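Nucleoporin nup120 (PDB 4GQ2) is a structural component of the nuclear pore complex, whose nucleoporins can also dock transiently associated nuclear transport factors. Local coordinates at residues 848-852 against 906-910; 913-917 against 945-949. All blocks are in the same frame, centred on the assembly; numbering follows the deposited sequence.

Overall arrangement
Interactions 1 and 2 lie one after the other at the C-terminal end of the chain, where successive helices are laid against one another. Interaction 1 (848-852 with 906-910) is completed in the chain before interaction 2 (913-917 with 945-949) begins, and both fall in the HEAT-repeat region. Their centres are about 14 Å apart and lie about 37 and 50 Å from the centre of the chain. Helices 895-909 and 913-925, consecutive in sequence, couple them directly: Phe908 N is 3.7 Å from Ala916 CB, and Leu907 CG is 3.9 Å from Asp915 CB. Interaction 1 combines a salt bridge with apolar packing, whereas interaction 2 is almost entirely apolar.

Interaction 1. Residues 848-852 against 906-910; sequences LIYLK and KLFEE
Lys906 NZ is gripped by two carboxylates of its own chain while the methylenes behind it pack against Leu848 and Leu851. One bond goes to Glu909 OE1, 3.2 Å from Lys906 NZ and three residues further along the sequence; the other is a salt bridge to Glu882 of helix 881-889. The contact belongs to the helical stack of the HEAT-repeat region and joins the end of helix 840-852 to the end of helix 895-909. The ion pair that does span the two segments joins Lys852 NZ to Glu910 OE1, 3.2 Å apart. The ammonium comes to the syn side of that oxygen but stands 25° out of the carboxylate plane, and the two side chains meet at about a right angle. Glu910 is the first residue beyond its helix. Its chain bends at chi2 (-74°), turning the carboxylate toward Lys852 while the CG methylene stays against Leu851. The two ammonium nitrogens, Lys852 NZ and Lys906 NZ, are 5.5 Å apart; since each has a carboxylate partner, their mutual repulsion is probably offset. Leu851 fills the middle of the contact with its forked end. CD1 of Leu851 lies 3.7 Å from Glu910 CG and its CD2 3.8 Å from the same carbon, so that both branches close on one methylene. Leu851 CD1 also meets Lys906 CG, whereas Leu851 CD2 reaches Leu907 CD1 at 4.2 Å. Leu907 in turn touches Phe863 of helix 856-864, and Lys852 packs on Phe821 and Tyr826, tying the pair of helix ends to neighbouring helices of the stack. At the other end of the contact, Lys906 CE completes the apolar surface by meeting Leu848 CD2 at 4.3 Å.

Interaction 2. Residues 913-917 against 945-949; sequences YIDAL and TACAA
The last two helices of the chain form an antiparallel helical hairpin within the HEAT-repeat region, and here the first turn of helix 913-925 meets the last turn of helix 932-949, with Tyr913 against Ala948 and Ala949, and Leu917 against Thr945 and Ala946. The local axes approach to 8.4 Å at an angle of 155° between their N-to-C directions, a close packing consistent with the small side chains Thr945, Ala946, Ala948 and Ala949. Tyr913 lays one face of its ring over the methyl of Ala948 in a CH-pi contact. Ala948 CB is 4.0 Å from the ring centroid and 29° off its normal, displaced toward CD1, where the gap between Ala948 CB and Tyr913 CD1 is 3.5 Å. Ala949 CB is a shared target: Tyr913 CB approaches it to 3.8 Å, Leu917 CD1 to 4.0 Å, and Ile914 brings its CD1 in from further round the helix at 4.2 Å. Ile914 also packs on an acidic side chain of another protein's chain. Leu917 extends its CG anti to the backbone N (chi1 -154°), which carries CD1 across the groove to within 3.7 Å of Ala946 CA. Thr945 divides its two branches between different tasks. Its OG1 bonds back to the carbonyls of Glu941 and Thr942, so the hydroxyl is satisfied within its own helix, while its CG2 faces Ala916 CB at 4.1 Å. Ala916 O accepts a bond from Ser904 of helix 895-909, whose Phe908 also touches Thr945, so that helix 895-909 touches both partners. The interface is lined by alanines and has no hydrogen bond between the segments; near-antiparallel packing of consecutive helices is the building element of an alpha-helical repeat fold.

Interaction 1. Residues 848-852 against 906-910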
loop_
_atom_site.group_PDB
_atom_site.type_symbol
_atom_site.label_atom_id
_atom_site.label_comp_id
_atom_site.label_asym_id
_atom_site.label_seq_id
_atom_site.Cartn_x
_atom_site.Cartn_y
_atom_site.Cartn_z
ATOM N N LEU A 848 -8.822 20.837 -6.674
ATOM C CA LEU A 848 -7.744 20.573 -7.620
ATOM C C LEU A 848 -7.617 19.092 -7.973
ATOM O O LEU A 848 -7.364 18.751 -9.123
ATOM C CB LEU A 848 -6.413 21.068 -7.074
ATOM C CG LEU A 848 -6.203 22.554 -6.799
ATOM C CD1 LEU A 848 -4.833 22.684 -6.177
ATOM C CD2 LEU A 848 -6.302 23.389 -8.068
ATOM N N ILE A 849 -7.770 18.220 -6.975
ATOM C CA ILE A 849 -7.670 16.779 -7.182
ATOM C C ILE A 849 -8.809 16.321 -8.105
ATOM O O ILE A 849 -8.570 15.646 -9.108
ATOM C CB ILE A 849 -7.709 15.997 -5.844
ATOM C CG1 ILE A 849 -6.459 16.286 -5.009
ATOM C CG2 ILE A 849 -7.841 14.495 -6.094
ATOM C CD1 ILE A 849 -6.659 16.057 -3.518
ATOM N N TYR A 850 -10.040 16.712 -7.783
ATOM C CA TYR A 850 -11.173 16.386 -8.648
ATOM C C TYR A 850 -10.944 16.933 -10.045
ATOM O O TYR A 850 -11.259 16.261 -11.025
ATOM C CB TYR A 850 -12.481 16.957 -8.118
ATOM C CG TYR A 850 -13.061 16.255 -6.915
ATOM C CD1 TYR A 850 -13.227 14.865 -6.890
ATOM C CD2 TYR A 850 -13.498 16.992 -5.825
ATOM C CE1 TYR A 850 -13.786 14.235 -5.785
ATOM C CE2 TYR A 850 -14.053 16.383 -4.728
ATOM C CZ TYR A 850 -14.192 15.012 -4.705
ATOM O OH TYR A 850 -14.740 14.450 -3.581
ATOM N N LEU A 851 -10.398 18.148 -10.132
ATOM C CA LEU A 851 -10.167 18.776 -11.427
ATOM C C LEU A 851 -9.255 17.884 -12.251
ATOM O O LEU A 851 -9.560 17.570 -13.405
ATOM C CB LEU A 851 -9.550 20.165 -11.275
ATOM C CG LEU A 851 -10.214 21.351 -11.980
ATOM C CD1 LEU A 851 -9.199 22.458 -12.208
ATOM C CD2 LEU A 851 -10.890 20.962 -13.284
ATOM N N LYS A 852 -8.162 17.441 -11.634
ATOM C CA LYS A 852 -7.195 16.559 -12.298
ATOM C C LYS A 852 -7.752 15.167 -12.620
ATOM O O LYS A 852 -7.233 14.477 -13.488
ATOM C CB LYS A 852 -5.913 16.437 -11.467
ATOM C CG LYS A 852 -5.073 17.708 -11.422
ATOM C CD LYS A 852 -4.415 18.000 -12.767
ATOM C CE LYS A 852 -3.672 19.326 -12.745
ATOM N NZ LYS A 852 -3.307 19.761 -14.117
ATOM N N LYS A 906 -7.987 28.859 -13.982
ATOM C CA LYS A 906 -7.714 27.454 -13.697
ATOM C C LYS A 906 -8.694 26.539 -14.425
ATOM O O LYS A 906 -8.292 25.547 -15.024
ATOM C CB LYS A 906 -7.728 27.174 -12.189
ATOM C CG LYS A 906 -7.030 25.882 -11.793
ATOM C CD LYS A 906 -5.522 26.070 -11.793
ATOM C CE LYS A 906 -4.788 24.750 -11.891
ATOM N NZ LYS A 906 -3.433 24.968 -12.465
ATOM N N LEU A 907 -9.978 26.875 -14.380
ATOM C CA LEU A 907 -10.964 26.121 -15.138
ATOM C C LEU A 907 -10.664 26.220 -16.633
ATOM O O LEU A 907 -10.913 25.274 -17.382
ATOM C CB LEU A 907 -12.382 26.608 -14.834
ATOM C CG LEU A 907 -13.156 26.072 -13.617
ATOM C CD1 LEU A 907 -13.142 24.550 -13.535
ATOM C CD2 LEU A 907 -12.659 26.679 -12.316
ATOM N N PHE A 908 -10.103 27.362 -17.038
ATOM C CA PHE A 908 -9.768 27.640 -18.435
ATOM C C PHE A 908 -8.687 26.701 -18.966
ATOM O O PHE A 908 -8.789 26.214 -20.092
ATOM C CB PHE A 908 -9.342 29.111 -18.610
ATOM C CG PHE A 908 -8.990 29.479 -20.028
ATOM C CD1 PHE A 908 -9.984 29.844 -20.937
ATOM C CD2 PHE A 908 -7.662 29.459 -20.460
ATOM C CE1 PHE A 908 -9.662 30.180 -22.245
ATOM C CE2 PHE A 908 -7.336 29.791 -21.769
ATOM C CZ PHE A 908 -8.336 30.157 -22.662
ATOM N N GLU A 909 -7.662 26.450 -18.152
ATOM C CA GLU A 909 -6.566 25.558 -18.535
ATOM C C GLU A 909 -7.077 24.143 -18.772
ATOM O O GLU A 909 -6.567 23.427 -19.635
ATOM C CB GLU A 909 -5.466 25.539 -17.469
ATOM C CG GLU A 909 -4.623 26.806 -17.393
ATOM C CD GLU A 909 -3.875 26.940 -16.074
ATOM O OE1 GLU A 909 -3.345 25.925 -15.569
ATOM O OE2 GLU A 909 -3.814 28.068 -15.537
ATOM N N GLU A 910 -8.094 23.758 -18.005
ATOM C CA GLU A 910 -8.678 22.421 -18.084
ATOM C C GLU A 910 -9.820 22.358 -19.101
ATOM O O GLU A 910 -10.514 21.341 -19.207
ATOM C CB GLU A 910 -9.154 21.967 -16.701
ATOM C CG GLU A 910 -8.056 21.938 -15.643
ATOM C CD GLU A 910 -7.087 20.774 -15.801
ATOM O OE1 GLU A 910 -5.875 20.989 -15.594
ATOM O OE2 GLU A 910 -7.530 19.646 -16.119
#

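Interaction 2. Residues 913-917 against 945-949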
loop_
_atom_site.group_PDB
_atom_site.type_symbol
_atom_site.label_atom_id
_atom_site.label_comp_id
_atom_site.label_asym_id
_atom_site.label_seq_id
_atom_site.Cartn_x
_atom_site.Cartn_y
_atom_site.Cartn_z
ATOM N N TYR A 913 -14.826 25.699 -20.051
ATOM C CA TYR A 913 -15.053 27.083 -20.464
ATOM C C TYR A 913 -16.314 27.754 -19.907
ATOM O O TYR A 913 -16.330 28.972 -19.731
ATOM C CB TYR A 913 -14.987 27.198 -21.992
ATOM C CG TYR A 913 -13.693 26.662 -22.576
ATOM C CD1 TYR A 913 -12.472 27.287 -22.309
ATOM C CD2 TYR A 913 -13.687 25.528 -23.390
ATOM C CE1 TYR A 913 -11.287 26.801 -22.837
ATOM C CE2 TYR A 913 -12.505 25.033 -23.922
ATOM C CZ TYR A 913 -11.309 25.676 -23.645
ATOM O OH TYR A 913 -10.130 25.190 -24.165
ATOM N N ILE A 914 -17.350 26.973 -19.614
ATOM C CA ILE A 914 -18.583 27.521 -19.033
ATOM C C ILE A 914 -18.355 28.022 -17.605
ATOM O O ILE A 914 -18.820 29.103 -17.236
ATOM C CB ILE A 914 -19.746 26.492 -19.035
ATOM C CG1 ILE A 914 -19.852 25.765 -20.390
ATOM C CG2 ILE A 914 -21.067 27.156 -18.648
ATOM C CD1 ILE A 914 -20.427 26.592 -21.529
ATOM N N ASP A 915 -17.647 27.221 -16.812
ATOM C CA ASP A 915 -17.344 27.557 -15.425
ATOM C C ASP A 915 -16.281 28.656 -15.348
ATOM O O ASP A 915 -16.355 29.543 -14.488
ATOM C CB ASP A 915 -16.867 26.317 -14.666
ATOM C CG ASP A 915 -17.847 25.168 -14.749
ATOM O OD1 ASP A 915 -18.909 25.224 -14.093
ATOM O OD2 ASP A 915 -17.545 24.196 -15.468
ATOM N N ALA A 916 -15.295 28.585 -16.242
ATOM C CA ALA A 916 -14.276 29.633 -16.364
ATOM C C ALA A 916 -14.913 30.993 -16.652
ATOM O O ALA A 916 -14.417 32.021 -16.193
ATOM C CB ALA A 916 -13.268 29.282 -17.447
ATOM N N LEU A 917 -16.012 30.980 -17.409
ATOM C CA LEU A 917 -16.757 32.185 -17.757
ATOM C C LEU A 917 -17.501 32.685 -16.526
ATOM O O LEU A 917 -17.395 33.858 -16.163
ATOM C CB LEU A 917 -17.752 31.882 -18.888
ATOM C CG LEU A 917 -18.267 32.934 -19.886
ATOM C CD1 LEU A 917 -19.137 32.258 -20.937
ATOM C CD2 LEU A 917 -19.041 34.074 -19.250
ATOM N N THR A 945 -12.573 34.095 -21.989
ATOM C CA THR A 945 -13.355 32.936 -21.554
ATOM C C THR A 945 -14.683 32.780 -22.301
ATOM O O THR A 945 -15.018 31.675 -22.743
ATOM C CB THR A 945 -13.576 32.920 -20.025
ATOM O OG1 THR A 945 -14.182 34.147 -19.607
ATOM C CG2 THR A 945 -12.248 32.738 -19.303
ATOM N N ALA A 946 -15.424 33.882 -22.440
ATOM C CA ALA A 946 -16.670 33.912 -23.218
ATOM C C ALA A 946 -16.452 33.423 -24.648
ATOM O O ALA A 946 -17.229 32.606 -25.160
ATOM C CB ALA A 946 -17.266 35.313 -23.223
ATOM N N CYS A 947 -15.384 33.921 -25.272
ATOM C CA CYS A 947 -15.017 33.562 -26.643
ATOM C C CYS A 947 -14.753 32.063 -26.800
ATOM O O CYS A 947 -15.117 31.463 -27.814
ATOM C CB CYS A 947 -13.801 34.379 -27.098
ATOM S SG CYS A 947 -13.042 33.881 -28.666
ATOM N N ALA A 948 -14.137 31.463 -25.787
ATOM C CA ALA A 948 -13.789 30.047 -25.828
ATOM C C ALA A 948 -15.002 29.140 -25.617
ATOM O O ALA A 948 -15.008 27.992 -26.066
ATOM C CB ALA A 948 -12.705 29.745 -24.807
ATOM N N ALA A 949 -16.023 29.657 -24.940
ATOM C CA ALA A 949 -17.236 28.890 -24.663
ATOM C C ALA A 949 -18.267 29.003 -25.787
ATOM O O ALA A 949 -19.076 28.092 -25.989
ATOM C CB ALA A 949 -17.842 29.330 -23.341
#